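Local coordinates for NtrC family transcriptional regulator (Clostridium acetobutylicum ATCC 824, PDB 2Q5C), which probably regulates transcription as an NtrC-family, sigma-54-dependent activator, the crystallised piece being its N-terminal PrpR_N-type, probably sensory, domain, ahead of the PAS and AAA modules, at residues Gln12-Leu17 with Thr33-Leu38; Ala54-Gly59 with Ile74-Thr79; Ala86-Lys91 with Ala114-Lys119; Ile143-Ser148 with Gly160-Thr165. All coordinates share one frame; numbering follows the deposited sequence. Where two conformers were deposited one is given.

Interaction 1. Residues Gln12-Leu17 with Thr33-Leu38. With SO4 (sulfate ion), chain F; SO4 (sulfate ion), chain D.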
# COMPACT_ATOMS: atom_id res chain seq x y z
N GLN A 12 4.38 -5.46 1.09
CA GLN A 12 4.99 -5.79 2.38
C GLN A 12 3.94 -6.32 3.36
O GLN A 12 4.26 -6.57 4.53
CB GLN A 12 5.67 -4.56 2.98
CG GLN A 12 6.82 -4.05 2.16
CD GLN A 12 7.48 -2.89 2.84
OE1 GLN A 12 6.93 -1.78 2.90
NE2 GLN A 12 8.65 -3.15 3.38
N ASN A 13 2.71 -6.52 2.89
CA ASN A 13 1.60 -6.92 3.74
C ASN A 13 1.54 -8.44 3.78
O ASN A 13 1.18 -9.08 2.79
CB ASN A 13 0.30 -6.33 3.19
CG ASN A 13 -0.82 -6.36 4.16
OD1 ASN A 13 -1.45 -7.40 4.34
ND2 ASN A 13 -1.08 -5.22 4.83
N GLU A 14 1.90 -9.03 4.92
CA GLU A 14 1.96 -10.48 5.05
C GLU A 14 0.62 -11.15 4.79
O GLU A 14 0.57 -12.25 4.22
CB GLU A 14 2.52 -10.90 6.42
CG GLU A 14 3.96 -10.43 6.65
CD GLU A 14 4.97 -10.96 5.62
OE1 GLU A 14 4.90 -12.15 5.24
OE2 GLU A 14 5.87 -10.18 5.19
N ASN A 15 -0.47 -10.51 5.19
CA ASN A 15 -1.79 -11.12 5.00
C ASN A 15 -2.12 -11.24 3.52
O ASN A 15 -2.61 -12.29 3.07
CB ASN A 15 -2.87 -10.33 5.73
CG ASN A 15 -2.87 -10.62 7.22
OD1 ASN A 15 -2.15 -11.50 7.72
ND2 ASN A 15 -3.69 -9.87 7.96
N LEU A 16 -1.83 -10.19 2.77
CA LEU A 16 -2.03 -10.22 1.32
C LEU A 16 -1.13 -11.22 0.67
O LEU A 16 -1.58 -11.95 -0.20
CB LEU A 16 -1.80 -8.85 0.65
CG LEU A 16 -2.76 -7.69 0.91
CD1 LEU A 16 -2.33 -6.48 0.09
CD2 LEU A 16 -4.16 -8.11 0.55
N LEU A 17 0.13 -11.26 1.10
CA LEU A 17 1.09 -12.18 0.49
C LEU A 17 0.69 -13.62 0.72
O LEU A 17 0.84 -14.44 -0.17
CB LEU A 17 2.52 -11.93 0.98
CG LEU A 17 3.11 -10.55 0.57
CD1 LEU A 17 4.33 -10.18 1.42
CD2 LEU A 17 3.45 -10.52 -0.92
N THR A 33 5.09 -14.01 -5.42
CA THR A 33 5.02 -12.99 -4.37
C THR A 33 6.41 -12.49 -4.03
O THR A 33 7.37 -13.29 -4.01
CB THR A 33 4.33 -13.49 -3.09
OG1 THR A 33 5.04 -14.63 -2.60
CG2 THR A 33 2.88 -13.87 -3.36
N LYS A 34 6.54 -11.19 -3.82
CA LYS A 34 7.82 -10.58 -3.45
C LYS A 34 7.55 -9.52 -2.41
O LYS A 34 6.57 -8.76 -2.49
CB LYS A 34 8.53 -9.94 -4.65
CG LYS A 34 8.79 -10.91 -5.82
CD LYS A 34 9.94 -11.90 -5.50
CE LYS A 34 10.18 -12.85 -6.67
NZ LYS A 34 11.05 -14.04 -6.32
N THR A 35 8.42 -9.44 -1.41
CA THR A 35 8.24 -8.52 -0.32
C THR A 35 9.10 -7.30 -0.56
O THR A 35 10.34 -7.38 -0.46
CB THR A 35 8.62 -9.21 1.02
OG1 THR A 35 7.78 -10.35 1.20
CG2 THR A 35 8.44 -8.26 2.21
N ALA A 36 8.46 -6.20 -0.92
CA ALA A 36 9.20 -4.98 -1.26
C ALA A 36 8.27 -3.80 -1.38
O ALA A 36 7.06 -3.97 -1.52
CB ALA A 36 9.94 -5.18 -2.59
N SER A 37 8.85 -2.59 -1.37
CA SER A 37 8.08 -1.37 -1.65
C SER A 37 8.91 -0.36 -2.45
O SER A 37 10.16 -0.47 -2.52
CB SER A 37 7.62 -0.69 -0.34
OG SER A 37 8.74 -0.15 0.34
N LEU A 38 8.21 0.61 -3.02
CA LEU A 38 8.82 1.81 -3.59
C LEU A 38 9.94 1.51 -4.59
O LEU A 38 9.75 0.67 -5.48
CB LEU A 38 9.25 2.76 -2.47
CG LEU A 38 8.12 3.14 -1.50
CD1 LEU A 38 8.65 4.10 -0.43
CD2 LEU A 38 6.90 3.72 -2.18
S SO4 F . 10.57 -12.42 -0.88
O1 SO4 F . 10.74 -11.17 -1.62
O2 SO4 F . 11.50 -12.45 0.24
O3 SO4 F . 9.21 -12.52 -0.35
O4 SO4 F . 10.84 -13.55 -1.78
S SO4 D . 12.90 -14.69 -9.60
O1 SO4 D . 13.44 -13.50 -8.92
O2 SO4 D . 13.90 -15.75 -9.46
O3 SO4 D . 11.65 -15.07 -8.98
O4 SO4 D . 12.67 -14.38 -11.01
O HOH W 1 7.25 -11.52 3.45
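L17 lays its two methyls against strand 30-35 at different places: CD2 rests on T33 CB (3.8 Å) and beside the carbonyl oxygen of K34, while CD1 reaches toward T35 OG1. The leucine side chain meets that of T35 at about a right angle but runs slantwise to that of T33, whose CG2 also touches the backbone oxygen of L17. Further along, Q12 stretches beside A36 and S37. Its CG lies 3.7 Å from A36 O, and an extended chi2 (-177°) carries the amide onward, where Q12 OE1 sits 3.5 Å from S37 CB. The polar ends of Q12 and S37 both turn to T151, each hydrogen-bonding its OG1, and Q12 OE1 also bonds to a glycerol, probably from the crystallisation liquor. These pieces belong to the beta-alpha-beta unit of strand 6-11, helix 14-27 and strand 30-35, within the parallel sheet of an alpha/beta domain, and the contact sits at the C-terminal end of its strands. N13 caps the helix: its OD1 accepts from L16 N (3.2 Å), the N-H arriving in the carbonyl plane on a lone pair. No direct hydrogen bond joins the two segments; a water bridges E14 and T35 instead, giving a proton to E14 OE2 (2.6 Å) and lying equally close to T35 OG1. A sulfate, likewise probably from the liquor, takes a nearly straight bond from T35 N to its O1 (2.9 Å, 174°). K34 leaves its backbone away from 12-17, and its NZ donates to O3 of a second sulfate at 2.9 Å.

Interaction 2. Residues Ala54-Gly59 with Ile74-Thr79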
# COMPACT_ATOMS: atom_id res chain seq x y z
N ALA A 54 1.43 -9.83 -15.55
CA ALA A 54 0.99 -8.61 -14.90
C ALA A 54 1.58 -8.54 -13.50
O ALA A 54 1.97 -9.56 -12.95
CB ALA A 54 -0.54 -8.59 -14.78
N ILE A 55 1.62 -7.33 -12.94
CA ILE A 55 2.08 -7.06 -11.58
C ILE A 55 0.96 -6.36 -10.84
O ILE A 55 0.29 -5.48 -11.42
CB ILE A 55 3.33 -6.25 -11.57
CG1 ILE A 55 4.45 -7.09 -12.24
CG2 ILE A 55 3.77 -5.91 -10.12
CD1 ILE A 55 5.65 -6.30 -12.66
N ILE A 56 0.71 -6.76 -9.58
CA ILE A 56 -0.22 -6.10 -8.66
C ILE A 56 0.58 -5.55 -7.49
O ILE A 56 1.49 -6.21 -6.96
CB ILE A 56 -1.31 -7.10 -8.15
CG1 ILE A 56 -2.17 -7.64 -9.30
CG2 ILE A 56 -2.14 -6.42 -7.07
CD1 ILE A 56 -3.10 -8.76 -8.91
N SER A 57 0.24 -4.34 -7.06
CA SER A 57 0.90 -3.70 -5.92
C SER A 57 -0.06 -2.68 -5.37
O SER A 57 -1.17 -2.58 -5.86
CB SER A 57 2.27 -3.14 -6.28
OG SER A 57 2.12 -2.09 -7.22
N ARG A 58 0.34 -1.94 -4.33
CA ARG A 58 -0.59 -1.03 -3.71
C ARG A 58 0.03 0.34 -3.58
O ARG A 58 1.24 0.49 -3.40
CB ARG A 58 -0.92 -1.60 -2.33
CG ARG A 58 -2.04 -0.90 -1.63
CD ARG A 58 -2.73 -1.86 -0.68
NE ARG A 58 -1.98 -2.06 0.56
CZ ARG A 58 -2.31 -1.50 1.73
NH1 ARG A 58 -1.57 -1.73 2.79
NH2 ARG A 58 -3.38 -0.71 1.83
N GLY A 59 -0.84 1.36 -3.63
CA GLY A 59 -0.44 2.70 -3.23
C GLY A 59 0.78 3.26 -3.94
O GLY A 59 0.92 3.13 -5.17
N ILE A 74 -1.18 -3.17 -11.96
CA ILE A 74 -2.50 -2.94 -11.35
C ILE A 74 -2.27 -2.45 -9.93
O ILE A 74 -1.42 -2.99 -9.21
CB ILE A 74 -3.36 -4.22 -11.35
CG1 ILE A 74 -3.76 -4.61 -12.78
CG2 ILE A 74 -4.59 -4.08 -10.48
CD1 ILE A 74 -2.63 -5.30 -13.58
N SER A 75 -3.01 -1.42 -9.55
CA SER A 75 -2.91 -0.84 -8.23
C SER A 75 -4.08 -1.28 -7.36
O SER A 75 -5.22 -1.11 -7.76
CB SER A 75 -2.93 0.67 -8.34
OG SER A 75 -2.62 1.18 -7.07
N ILE A 76 -3.79 -1.86 -6.20
CA ILE A 76 -4.82 -2.05 -5.15
C ILE A 76 -5.02 -0.66 -4.51
O ILE A 76 -4.05 -0.04 -4.07
CB ILE A 76 -4.37 -3.04 -4.05
CG1 ILE A 76 -4.05 -4.43 -4.64
CG2 ILE A 76 -5.44 -3.12 -2.96
CD1 ILE A 76 -3.14 -5.28 -3.70
N LYS A 77 -6.26 -0.17 -4.55
CA LYS A 77 -6.50 1.16 -3.97
C LYS A 77 -6.61 1.06 -2.46
O LYS A 77 -7.25 0.13 -1.97
CB LYS A 77 -7.77 1.78 -4.55
CG LYS A 77 -7.84 1.80 -6.08
CD LYS A 77 -6.68 2.57 -6.71
CE LYS A 77 -6.69 2.42 -8.24
NZ LYS A 77 -5.61 3.21 -8.90
N VAL A 78 -5.95 1.99 -1.77
CA VAL A 78 -6.16 2.17 -0.32
C VAL A 78 -7.56 2.80 -0.16
O VAL A 78 -7.84 3.82 -0.79
CB VAL A 78 -5.09 3.07 0.32
CG1 VAL A 78 -5.29 3.08 1.83
CG2 VAL A 78 -3.67 2.59 -0.04
N THR A 79 -8.42 2.17 0.64
CA THR A 79 -9.81 2.63 0.76
C THR A 79 -10.05 3.48 2.00
O THR A 79 -9.24 3.53 2.93
CB THR A 79 -10.82 1.52 0.76
OG1 THR A 79 -10.73 0.81 2.00
CG2 THR A 79 -10.57 0.55 -0.38
O HOH W 2 1.50 -2.88 -9.71
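I56 and I76 pack on one face of the sheet, CG2 of the first lying 3.7 Å from CG1 of the second with the side chains at about a right angle. I74 adds to this apolar layer: its CB meets I56 CG1, and its CD1 reaches A54 CB at 4.1 Å. R58 extends the same face, placing CG anti to its N (chi1 -171°) against I76 O at 3.3 Å, and its CD touches I76 CG2. Helix 170-187 covers this side through I177 on I56, A176 on I76 and I184 on A54, making it the tightly packed part. The backbones bond in parallel register, I74 N to I55 O, S57 N to I74 O and, shortest, I76 N to S57 O (2.7 Å, 173°). Strand 54-58, helix 59-66 and strand 73-76 form a beta-alpha-beta unit, and strand 73-76 is the outermost on its side of the four-stranded parallel sheet of an alpha/beta domain, strand order 2-1-3-4. On the face of S57 and S75 the contact is more polar: a water bound to S57 OG (2.7 Å) donates to I74 O, and S75 OG turns to S62 of helix 59-66. The contact thins only toward the partly exposed end, where a bend at chi3 (78°) carries the R58 guanidinium past V78, whose CG2 is 3.8 Å from R58 NH2. NH1 is hydrogen-bonded to I166 O, tying the arginine to the chain beyond strand 162-165.

Interaction 3. Residues Ala86-Lys91 with Ala114-Lys119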
# COMPACT_ATOMS: atom_id res chain seq x y z
N ALA A 86 -7.55 1.66 10.49
CA ALA A 86 -6.24 1.96 11.05
C ALA A 86 -6.32 3.05 12.09
O ALA A 86 -5.68 2.93 13.15
CB ALA A 86 -5.25 2.32 9.96
N VAL A 87 -7.09 4.09 11.84
CA VAL A 87 -7.22 5.17 12.83
C VAL A 87 -7.88 4.63 14.09
O VAL A 87 -7.47 4.93 15.23
CB VAL A 87 -8.00 6.32 12.25
CG1 VAL A 87 -8.34 7.36 13.37
CG2 VAL A 87 -7.21 6.97 11.11
N TYR A 88 -8.93 3.85 13.93
CA TYR A 88 -9.58 3.23 15.06
C TYR A 88 -8.60 2.42 15.91
O TYR A 88 -8.61 2.53 17.14
CB TYR A 88 -10.74 2.36 14.52
CG TYR A 88 -11.34 1.46 15.52
CD1 TYR A 88 -12.17 1.97 16.51
CD2 TYR A 88 -11.10 0.09 15.49
CE1 TYR A 88 -12.74 1.14 17.46
CE2 TYR A 88 -11.69 -0.76 16.44
CZ TYR A 88 -12.51 -0.21 17.41
OH TYR A 88 -13.08 -1.00 18.37
N ASN A 89 -7.74 1.63 15.29
CA ASN A 89 -6.76 0.84 16.02
C ASN A 89 -5.72 1.73 16.69
O ASN A 89 -5.31 1.45 17.83
CB ASN A 89 -6.05 -0.10 15.08
CG ASN A 89 -6.88 -1.29 14.69
OD1 ASN A 89 -7.68 -1.79 15.47
ND2 ASN A 89 -6.63 -1.81 13.49
N ALA A 90 -5.32 2.80 16.01
CA ALA A 90 -4.27 3.70 16.52
C ALA A 90 -4.69 4.45 17.78
O ALA A 90 -3.84 4.91 18.54
CB ALA A 90 -3.83 4.68 15.44
N LYS A 91 -5.99 4.54 18.00
CA LYS A 91 -6.51 5.28 19.16
C LYS A 91 -6.07 4.64 20.46
O LYS A 91 -6.09 5.29 21.52
CB LYS A 91 -8.04 5.33 19.13
CG LYS A 91 -8.59 6.34 18.19
CD LYS A 91 -10.13 6.37 18.20
CE LYS A 91 -10.70 6.81 19.57
NZ LYS A 91 -12.19 6.67 19.57
N ALA A 114 -14.27 13.82 13.24
CA ALA A 114 -15.64 13.85 13.71
C ALA A 114 -16.18 12.47 14.06
O ALA A 114 -16.85 12.32 15.08
CB ALA A 114 -16.50 14.53 12.66
N MET A 115 -15.89 11.48 13.21
CA MET A 115 -16.48 10.14 13.33
C MET A 115 -15.81 9.23 14.38
O MET A 115 -16.45 8.33 14.94
CB MET A 115 -16.50 9.42 11.95
CG MET A 115 -17.29 10.12 10.77
SD MET A 115 -17.36 9.17 9.20
CE MET A 115 -18.38 7.90 9.88
N LEU A 116 -14.53 9.48 14.64
CA LEU A 116 -13.76 8.64 15.58
C LEU A 116 -13.24 9.38 16.82
O LEU A 116 -12.61 8.77 17.69
CB LEU A 116 -12.62 7.90 14.84
CG LEU A 116 -13.05 6.75 13.92
CD1 LEU A 116 -11.81 6.13 13.30
CD2 LEU A 116 -13.85 5.69 14.67
N GLY A 117 -13.51 10.68 16.91
CA GLY A 117 -13.18 11.44 18.10
C GLY A 117 -11.68 11.55 18.33
O GLY A 117 -11.18 11.38 19.45
N VAL A 118 -10.97 11.83 17.25
CA VAL A 118 -9.51 12.01 17.26
C VAL A 118 -9.11 13.36 16.69
O VAL A 118 -9.94 14.07 16.10
CB VAL A 118 -8.80 10.88 16.47
CG1 VAL A 118 -8.96 9.56 17.16
CG2 VAL A 118 -9.32 10.81 15.04
N LYS A 119 -7.86 13.74 16.92
CA LYS A 119 -7.28 14.91 16.28
C LYS A 119 -6.27 14.38 15.28
O LYS A 119 -5.45 13.51 15.61
CB LYS A 119 -6.60 15.81 17.32
CG LYS A 119 -6.19 17.17 16.76
CD LYS A 119 -5.73 18.11 17.87
CE LYS A 119 -5.19 19.40 17.27
NZ LYS A 119 -3.94 19.84 17.99
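K91 leaves its backbone with CG anti to the carbonyl carbon (chi1 -79°) and runs straight through chi2, then turns at chi3 (65°); this bend swings the amine onto the end of helix 109-116. There NZ donates to L116 O at 2.8 Å, tilted 20° out of the carbonyl plane. The methylene chain of the same lysine lies slantwise along V118, with CG 3.4 Å from V118 CG1, tighter than usual van der Waals contact, and CD close behind. V87, with CG1 anti to its backbone N, directs that methyl against both L116 and V118, at 3.7 Å from L116 CD1 and 4.0 Å from V118 CG2. L116 CD1 also presses on the helix backbone at Y88 N (3.7 Å) and on Y88 CB at 4.1 Å. The contact joins the C-terminal turn of helix 80-90 to the turn that links helix 109-116 to strand 119-125. G117, at positive phi, takes the chain out of helix 109-116 and onward to V118. A86 and A90 rest on V147 of strand 145-148. On the side of the contact, V87 also touches I112 and L116 touches M84. A single lysine thus packs with its aliphatic stem and bonds with its tip; at this helix C-terminus the dipole could add only modestly to the attraction, since K91 is exposed to solvent.

Interaction 4. Residues Ile143-Ser148 with Gly160-Thr165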
# COMPACT_ATOMS: atom_id res chain seq x y z
N ILE A 143 3.71 15.12 17.78
CA ILE A 143 2.81 13.99 17.52
C ILE A 143 3.60 12.70 17.69
O ILE A 143 4.75 12.62 17.24
CB ILE A 143 2.23 14.11 16.12
CG1 ILE A 143 1.28 15.32 16.07
CG2 ILE A 143 1.42 12.86 15.74
CD1 ILE A 143 0.84 15.72 14.67
N LYS A 144 2.99 11.72 18.37
CA LYS A 144 3.68 10.49 18.71
C LYS A 144 3.17 9.25 17.98
O LYS A 144 3.70 8.16 18.18
CB LYS A 144 3.59 10.26 20.22
CG LYS A 144 4.09 11.48 21.02
CD LYS A 144 4.24 11.19 22.48
CE LYS A 144 4.83 12.39 23.20
NZ LYS A 144 4.05 13.64 22.89
N ILE A 145 2.14 9.44 17.14
CA ILE A 145 1.44 8.30 16.51
C ILE A 145 1.30 8.62 15.03
O ILE A 145 0.81 9.67 14.67
CB ILE A 145 0.05 8.12 17.11
CG1 ILE A 145 0.09 8.00 18.65
CG2 ILE A 145 -0.63 6.86 16.52
CD1 ILE A 145 -1.23 8.25 19.32
N VAL A 146 1.73 7.68 14.19
CA VAL A 146 1.65 7.85 12.73
C VAL A 146 0.81 6.72 12.12
O VAL A 146 1.07 5.54 12.40
CB VAL A 146 3.05 7.81 12.11
CG1 VAL A 146 2.98 7.77 10.58
CG2 VAL A 146 3.86 9.00 12.56
N VAL A 147 -0.16 7.09 11.27
CA VAL A 147 -1.03 6.12 10.54
C VAL A 147 -0.69 6.32 9.07
O VAL A 147 -0.84 7.42 8.54
CB VAL A 147 -2.48 6.44 10.78
CG1 VAL A 147 -3.40 5.48 9.99
CG2 VAL A 147 -2.80 6.33 12.24
N SER A 148 -0.20 5.27 8.42
CA SER A 148 0.21 5.38 7.03
C SER A 148 0.47 4.00 6.47
O SER A 148 0.19 2.98 7.10
CB SER A 148 1.50 6.23 6.93
OG SER A 148 1.77 6.68 5.59
N GLY A 160 11.22 6.42 16.80
CA GLY A 160 10.69 6.30 18.16
C GLY A 160 9.23 6.67 18.35
O GLY A 160 8.78 6.93 19.48
N LEU A 161 8.48 6.66 17.25
CA LEU A 161 7.05 6.93 17.33
C LEU A 161 6.25 5.63 17.29
O LEU A 161 6.80 4.57 17.02
CB LEU A 161 6.60 7.84 16.19
CG LEU A 161 7.41 9.13 16.01
CD1 LEU A 161 6.88 9.89 14.83
CD2 LEU A 161 7.39 9.98 17.30
N TYR A 162 4.96 5.71 17.59
CA TYR A 162 4.07 4.57 17.35
C TYR A 162 3.62 4.63 15.89
O TYR A 162 3.36 5.69 15.36
CB TYR A 162 2.85 4.64 18.24
CG TYR A 162 3.10 4.48 19.72
CD1 TYR A 162 3.56 3.29 20.23
CD2 TYR A 162 2.83 5.52 20.58
CE1 TYR A 162 3.76 3.13 21.59
CE2 TYR A 162 3.03 5.38 21.95
CZ TYR A 162 3.50 4.18 22.43
OH TYR A 162 3.70 3.98 23.78
N GLY A 163 3.51 3.45 15.29
CA GLY A 163 3.11 3.33 13.87
C GLY A 163 1.97 2.35 13.74
O GLY A 163 1.99 1.25 14.31
N GLU A 164 0.94 2.76 13.01
CA GLU A 164 -0.16 1.86 12.75
C GLU A 164 -0.38 1.84 11.23
O GLU A 164 -0.71 2.87 10.61
CB GLU A 164 -1.42 2.37 13.42
CG GLU A 164 -2.62 1.44 13.18
CD GLU A 164 -2.62 0.20 14.07
OE1 GLU A 164 -2.07 0.26 15.20
OE2 GLU A 164 -3.16 -0.84 13.63
N THR A 165 -0.15 0.66 10.64
CA THR A 165 -0.18 0.53 9.18
C THR A 165 -1.59 0.40 8.66
O THR A 165 -2.41 -0.32 9.22
CB THR A 165 0.65 -0.70 8.76
OG1 THR A 165 1.96 -0.58 9.31
CG2 THR A 165 0.78 -0.78 7.28
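Y162 O holds V146 N at 2.8 Å while also receiving the CA-H of I145, and on the facing strand V146 O likewise takes E164 N (2.8 Å) and the CA-H of G163. These bonds pair strands 145-148 and 162-165 in parallel, the two ends of a beta-alpha-beta unit whose connection is helix 150-158, at one edge of the second parallel sheet. Y162 N to K144 O opens the series; the longer S148 N to E164 O (3.3 Å) comes last within these ranges, and S148 bonds on to I166. On the face of I145 and V147, the Y162 ring sits obliquely near I145 CG1, its CD2 4.2 Å away, and stacks with F93; E164 bends at chi2 (79°), and its OE1 forms a salt bridge with R92. The other face is apolar at its start: V146 CG2 meets L161 CD1 at 3.9 Å, with V138 of helix 131-140 packed on both residues. S148 and T165 follow, hydrogen-bonded to I100 O and to T153 of helix 150-158 respectively. G160 is the C' residue of the Schellman motif ending that helix, and the chain re-enters at L161, whose CB lies 3.5 Å from K144 O.

Overall arrangement
From the N terminus, the four contacts follow in series; none nests within or crosses another. Interaction 1 closes the beta-alpha-beta loop through helix 14-27, and interaction 2 the next one through helix 59-66. Both serve the first four-stranded parallel sheet and touch through L16 and I76. Strand 73-76 leads to helix 80-90, which packs on the second sheet, where interaction 3 closes a longer loop through strand 96-102 and helix 109-116. Interaction 4 then closes the loop through helix 150-158. Interactions 3 and 4 meet where N89 packs on E164. Finally helix 170-187 returns to cover the first sheet, so the two alpha/beta halves are linked by chain passing both ways.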